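PDB 3CVG: putative metal binding protein from Coccidioides immitis, which probably binds a metal or other small ligand in the manner of the periplasmic binding proteins, and carries a bound calcium ion in this crystal. Local coordinates for residues A[101-106]-A[266-271]; A[32-37]-A[277-282]. All blocks are in the same frame, centred on the assembly; numbering follows the deposited sequence.

Contact 1. Residues A[101-106]-A[266-271]; sequences YAFRDH and KVIEGF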
loop_
_atom_site.group_PDB
_atom_site.type_symbol
_atom_site.label_atom_id
_atom_site.label_comp_id
_atom_site.label_asym_id
_atom_site.label_seq_id
_atom_site.Cartn_x
_atom_site.Cartn_y
_atom_site.Cartn_z
ATOM N N TYR A 101 9.394 5.592 10.179
ATOM C CA TYR A 101 8.759 4.317 9.849
ATOM C C TYR A 101 7.449 4.291 10.630
ATOM O O TYR A 101 7.464 4.280 11.857
ATOM C CB TYR A 101 9.647 3.144 10.288
ATOM C CG TYR A 101 9.517 1.891 9.437
ATOM C CD1 TYR A 101 8.276 1.479 8.931
ATOM C CD2 TYR A 101 10.632 1.097 9.160
ATOM C CE1 TYR A 101 8.158 0.308 8.164
ATOM C CE2 TYR A 101 10.522 -0.071 8.402
ATOM C CZ TYR A 101 9.283 -0.460 7.907
ATOM O OH TYR A 101 9.177 -1.608 7.141
ATOM N N ALA A 102 6.323 4.276 9.920
ATOM C CA ALA A 102 4.999 4.299 10.553
ATOM C C ALA A 102 4.352 2.934 10.790
ATOM O O ALA A 102 3.922 2.626 11.904
ATOM C CB ALA A 102 4.056 5.170 9.728
ATOM N N PHE A 103 4.250 2.131 9.737
ATOM C CA PHE A 103 3.657 0.811 9.863
ATOM C C PHE A 103 4.022 -0.064 8.671
ATOM O O PHE A 103 4.648 0.401 7.718
ATOM C CB PHE A 103 2.129 0.918 10.030
ATOM C CG PHE A 103 1.418 1.552 8.866
ATOM C CD1 PHE A 103 1.034 0.790 7.763
ATOM C CD2 PHE A 103 1.116 2.911 8.877
ATOM C CE1 PHE A 103 0.362 1.372 6.696
ATOM C CE2 PHE A 103 0.442 3.505 7.809
ATOM C CZ PHE A 103 0.066 2.730 6.718
ATOM N N ARG A 104 3.646 -1.336 8.745
ATOM C CA ARG A 104 3.950 -2.280 7.677
ATOM C C ARG A 104 2.685 -2.905 7.086
ATOM O O ARG A 104 1.902 -3.556 7.786
ATOM C CB ARG A 104 4.897 -3.373 8.199
ATOM C CG ARG A 104 6.343 -2.880 8.441
ATOM C CD ARG A 104 7.238 -3.921 9.149
ATOM N NE ARG A 104 6.870 -4.105 10.558
ATOM C CZ ARG A 104 7.532 -4.877 11.421
ATOM N NH1 ARG A 104 8.609 -5.555 11.039
ATOM N NH2 ARG A 104 7.111 -4.979 12.677
ATOM N N ASP A 105 2.490 -2.676 5.790
ATOM C CA ASP A 105 1.350 -3.225 5.069
ATOM C C ASP A 105 1.891 -4.433 4.307
ATOM O O ASP A 105 3.104 -4.652 4.271
ATOM C CB ASP A 105 0.781 -2.168 4.117
ATOM C CG ASP A 105 -0.419 -2.673 3.323
ATOM O OD1 ASP A 105 -1.120 -3.590 3.800
ATOM O OD2 ASP A 105 -0.668 -2.131 2.225
ATOM N N HIS A 106 1.012 -5.225 3.703
ATOM C CA HIS A 106 1.476 -6.405 2.989
ATOM C C HIS A 106 0.742 -6.642 1.672
ATOM O O HIS A 106 -0.474 -6.482 1.589
ATOM C CB HIS A 106 1.337 -7.645 3.880
ATOM C CG HIS A 106 1.909 -7.467 5.255
ATOM N ND1 HIS A 106 1.206 -6.878 6.285
ATOM C CD2 HIS A 106 3.144 -7.736 5.749
ATOM C CE1 HIS A 106 1.980 -6.791 7.351
ATOM N NE2 HIS A 106 3.161 -7.303 7.053
ATOM N N LYS A 266 0.300 2.107 19.156
ATOM C CA LYS A 266 -0.757 1.428 19.897
ATOM C C LYS A 266 -2.049 1.410 19.075
ATOM O O LYS A 266 -2.756 0.403 19.050
ATOM C CB LYS A 266 -1.004 2.126 21.236
ATOM C CG LYS A 266 -2.099 1.485 22.076
ATOM C CD LYS A 266 -2.176 2.107 23.468
ATOM C CE LYS A 266 -3.207 1.384 24.326
ATOM N NZ LYS A 266 -3.142 1.811 25.754
ATOM N N VAL A 267 -2.343 2.526 18.406
ATOM C CA VAL A 267 -3.544 2.645 17.581
ATOM C C VAL A 267 -3.470 1.736 16.358
ATOM O O VAL A 267 -4.478 1.176 15.931
ATOM C CB VAL A 267 -3.755 4.097 17.098
ATOM C CG1 VAL A 267 -4.968 4.172 16.179
ATOM C CG2 VAL A 267 -3.940 5.018 18.295
ATOM N N ILE A 268 -2.273 1.597 15.795
ATOM C CA ILE A 268 -2.074 0.743 14.628
ATOM C C ILE A 268 -2.210 -0.721 15.021
ATOM O O ILE A 268 -2.882 -1.501 14.344
ATOM C CB ILE A 268 -0.674 0.950 14.015
ATOM C CG1 ILE A 268 -0.582 2.343 13.401
ATOM C CG2 ILE A 268 -0.390 -0.126 12.975
ATOM C CD1 ILE A 268 0.815 2.740 12.997
ATOM N N GLU A 269 -1.568 -1.089 16.126
ATOM C CA GLU A 269 -1.609 -2.460 16.609
ATOM C C GLU A 269 -3.047 -2.916 16.877
ATOM O O GLU A 269 -3.348 -4.105 16.834
ATOM C CB GLU A 269 -0.760 -2.574 17.881
ATOM C CG GLU A 269 -0.422 -3.996 18.302
ATOM C CD GLU A 269 0.926 -4.077 18.995
ATOM O OE1 GLU A 269 1.119 -3.372 20.010
ATOM O OE2 GLU A 269 1.799 -4.837 18.520
ATOM N N GLY A 270 -3.934 -1.961 17.136
ATOM C CA GLY A 270 -5.317 -2.304 17.415
ATOM C C GLY A 270 -6.310 -1.986 16.309
ATOM O O GLY A 270 -7.503 -2.233 16.469
ATOM N N PHE A 271 -5.832 -1.442 15.192
ATOM C CA PHE A 271 -6.722 -1.099 14.083
ATOM C C PHE A 271 -7.104 -2.354 13.318
ATOM O O PHE A 271 -6.251 -3.019 12.725
ATOM C CB PHE A 271 -6.052 -0.105 13.141
ATOM C CG PHE A 271 -6.961 0.402 12.067
ATOM C CD1 PHE A 271 -8.186 0.977 12.393
ATOM C CD2 PHE A 271 -6.595 0.310 10.728
ATOM C CE1 PHE A 271 -9.036 1.455 11.399
ATOM C CE2 PHE A 271 -7.439 0.787 9.725
ATOM C CZ PHE A 271 -8.661 1.358 10.062
#

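Contact 2. Residues A[32-37]-A[277-282]; sequences SGLVKE and QLYSPA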
loop_
_atom_site.group_PDB
_atom_site.type_symbol
_atom_site.label_atom_id
_atom_site.label_comp_id
_atom_site.label_asym_id
_atom_site.label_seq_id
_atom_site.Cartn_x
_atom_site.Cartn_y
_atom_site.Cartn_z
ATOM N N SER A 32 -8.375 3.165 4.070
ATOM C CA SER A 32 -8.645 2.011 4.922
ATOM C C SER A 32 -9.268 2.421 6.248
ATOM O O SER A 32 -9.766 1.577 6.991
ATOM C CB SER A 32 -7.346 1.255 5.197
ATOM O OG SER A 32 -6.453 2.068 5.939
ATOM N N GLY A 33 -9.216 3.719 6.545
ATOM C CA GLY A 33 -9.773 4.226 7.786
ATOM C C GLY A 33 -8.743 4.490 8.876
ATOM O O GLY A 33 -9.070 5.089 9.906
ATOM N N LEU A 34 -7.499 4.063 8.665
ATOM C CA LEU A 34 -6.462 4.270 9.680
ATOM C C LEU A 34 -6.173 5.741 9.967
ATOM O O LEU A 34 -5.997 6.122 11.122
ATOM C CB LEU A 34 -5.151 3.581 9.284
ATOM C CG LEU A 34 -4.034 3.711 10.329
ATOM C CD1 LEU A 34 -4.367 2.836 11.523
ATOM C CD2 LEU A 34 -2.692 3.299 9.744
ATOM N N VAL A 35 -6.118 6.566 8.926
ATOM C CA VAL A 35 -5.833 7.986 9.121
ATOM C C VAL A 35 -6.859 8.636 10.047
ATOM O O VAL A 35 -6.541 9.590 10.756
ATOM C CB VAL A 35 -5.785 8.745 7.773
ATOM C CG1 VAL A 35 -5.651 10.247 8.017
ATOM C CG2 VAL A 35 -4.601 8.257 6.951
ATOM N N LYS A 36 -8.083 8.113 10.046
ATOM C CA LYS A 36 -9.135 8.638 10.911
ATOM C C LYS A 36 -8.800 8.317 12.362
ATOM O O LYS A 36 -8.782 9.206 13.218
ATOM C CB LYS A 36 -10.488 8.014 10.558
ATOM C CG LYS A 36 -11.643 8.515 11.428
ATOM C CD LYS A 36 -12.999 8.101 10.866
ATOM C CE LYS A 36 -14.138 8.716 11.665
ATOM N NZ LYS A 36 -15.471 8.338 11.110
ATOM N N GLU A 37 -8.545 7.038 12.630
ATOM C CA GLU A 37 -8.199 6.580 13.973
ATOM C C GLU A 37 -6.973 7.326 14.491
ATOM O O GLU A 37 -6.956 7.811 15.621
ATOM C CB GLU A 37 -7.905 5.076 13.967
ATOM C CG GLU A 37 -9.095 4.182 14.264
ATOM C CD GLU A 37 -9.704 4.461 15.623
ATOM O OE1 GLU A 37 -10.441 5.464 15.752
ATOM O OE2 GLU A 37 -9.436 3.683 16.565
ATOM N N GLN A 277 -6.202 -7.728 12.482
ATOM C CA GLN A 277 -5.314 -6.576 12.590
ATOM C C GLN A 277 -4.925 -6.297 11.147
ATOM O O GLN A 277 -4.389 -7.174 10.470
ATOM C CB GLN A 277 -4.059 -6.905 13.401
ATOM C CG GLN A 277 -3.063 -5.745 13.448
ATOM C CD GLN A 277 -1.824 -6.060 14.272
ATOM O OE1 GLN A 277 -1.078 -6.984 13.965
ATOM N NE2 GLN A 277 -1.604 -5.286 15.326
ATOM N N LEU A 278 -5.202 -5.090 10.676
ATOM C CA LEU A 278 -4.899 -4.736 9.296
ATOM C C LEU A 278 -3.412 -4.597 8.982
ATOM O O LEU A 278 -2.902 -5.249 8.070
ATOM C CB LEU A 278 -5.619 -3.439 8.927
ATOM C CG LEU A 278 -5.356 -2.905 7.518
ATOM C CD1 LEU A 278 -5.618 -3.995 6.489
ATOM C CD2 LEU A 278 -6.234 -1.697 7.271
ATOM N N TYR A 279 -2.727 -3.751 9.747
ATOM C CA TYR A 279 -1.308 -3.491 9.543
ATOM C C TYR A 279 -0.437 -3.938 10.714
ATOM O O TYR A 279 -0.904 -4.046 11.850
ATOM C CB TYR A 279 -1.067 -1.993 9.346
ATOM C CG TYR A 279 -1.893 -1.321 8.280
ATOM C CD1 TYR A 279 -2.798 -0.311 8.612
ATOM C CD2 TYR A 279 -1.740 -1.650 6.936
ATOM C CE1 TYR A 279 -3.524 0.359 7.629
ATOM C CE2 TYR A 279 -2.465 -0.985 5.941
ATOM C CZ TYR A 279 -3.352 0.017 6.297
ATOM O OH TYR A 279 -4.056 0.698 5.327
ATOM N N SER A 280 0.837 -4.186 10.433
ATOM C CA SER A 280 1.770 -4.570 11.480
ATOM C C SER A 280 2.443 -3.296 11.972
ATOM O O SER A 280 2.642 -2.348 11.209
ATOM C CB SER A 280 2.836 -5.533 10.954
ATOM O OG SER A 280 2.287 -6.804 10.663
ATOM N N PRO A 281 2.780 -3.245 13.267
ATOM C CA PRO A 281 3.437 -2.058 13.815
ATOM C C PRO A 281 4.803 -1.900 13.153
ATOM O O PRO A 281 5.336 -2.852 12.582
ATOM C CB PRO A 281 3.555 -2.389 15.305
ATOM C CG PRO A 281 2.361 -3.276 15.539
ATOM C CD PRO A 281 2.388 -4.177 14.340
ATOM N N ALA A 282 5.365 -0.702 13.219
ATOM C CA ALA A 282 6.686 -0.468 12.644
ATOM C C ALA A 282 7.673 -1.362 13.385
ATOM O O ALA A 282 7.415 -1.764 14.514
ATOM C CB ALA A 282 7.079 0.989 12.807
#

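Contact 1. Residues A[101-106]-A[266-271]
A classic beta bulge in strand 100-111, where A102 and F103 both face A237 of the adjacent strand, is the point at which I268 of helix 264-269 meets the sheet. The evidence for the bulge is that A102 and F103 both make backbone hydrogen bonds with A237; in support, A102 leaves the extended conformation (phi -94°, psi -54°) and F103 then returns to it. I268 makes the whole contact on the helix side, chiefly through its terminal methyl. CD1 of I268 stands 3.3 Å from the carbonyl oxygen of A102, a van der Waals contact of methyl and oxygen and not a hydrogen bond, and 3.7 Å from CB of F103. The CG2 branch of I268 adds a looser approach of 4.0 Å to the same CB of F103. With chi2 at 170° the CG1 arm of I268 is fully extended, which carries CD1 forward onto the bulge. F103 presents its CB to the helix but turns its ring away, so the methyl meets the near end of that side chain. CD2 of the F103 ring is 4.1 Å from CD1 of I268, an oblique approach, and the two side chains cross at about a right angle. The A102 carbonyl has a polar partner besides this methyl, since its oxygen accepts a hydrogen bond from NE2 of Q265 in the same helix. The ring of F103 meets the ring of Y279 and also touches L34, while V267 packs on L38 and A41; helix 264-269 is thus wedged between the bulged strand and helix 34-47.

Contact 2. Residues A[32-37]-A[277-282]
L34 brings its CD2 methyl obliquely to the CD1-CE1 side of the Y279 ring, 3.7 Å from CE1 of Y279 and 3.8 Å from CD1 of the same ring. The L34 side chain runs aslant to that of the tyrosine. A chi1 of -178° turns CG of L34 away from the backbone N and sends the branch to the ring, and CB of L34 also comes within 4.0 Å of CE1 of Y279.

The far end of the tyrosine is held by polar means. OH of Y279 and OG of S32 are 2.8 Å apart and within hydrogen-bonding distance, though the tyrosine proton has another acceptor in reach, and OG of S32 lies at the ring edge, near its plane. The same OG is also hydrogen-bonded to the carbonyl oxygen of A29, so the serine hydroxyl joins the tyrosine end to the short helix 28-32.

L278 completes the setting from its own side of the contact. Its CG sits 3.5 Å above the Y279 ring plane, over the ring centre, although the two residues are consecutive. CD2 of L278 then reaches on to CB of S32, 3.8 Å away, so the serine meets both the hydroxyl end of the tyrosine and the leucine beside it.

Between S32 and L34 the chain turns at G33, whose positive phi (100°) belongs to a Schellman motif ending one helix, while the same glycine N-caps helix 34-47. A glycine-rich turn after strand 20-26, leading into a helix, is consistent with the periplasmic binding protein fold, in which such loops may border the ligand cleft; at about 10 Å the Y279 side chain is too far from the calcium to coordinate it.

The centres of contact 1 and contact 2 are about 5 Å apart, in the same part of the chain. Both segments of contact 1 fall between those of contact 2 in sequence: 32-37 comes first, then 101-106, 266-271 and finally 277-282. Strands 100-111 and 276-281 are antiparallel neighbours, so both contacts reach the same sheet. Two probable hydrogen bonds join them, with NH2 of R104 2.8 Å from O of P281 and O of E269 2.6 Å from NE2 of Q277. CZ of F271 also packs 3.3 Å from N of L34. This is consistent with the C-terminal helix and strand closing on the lobe that holds helix 34-47.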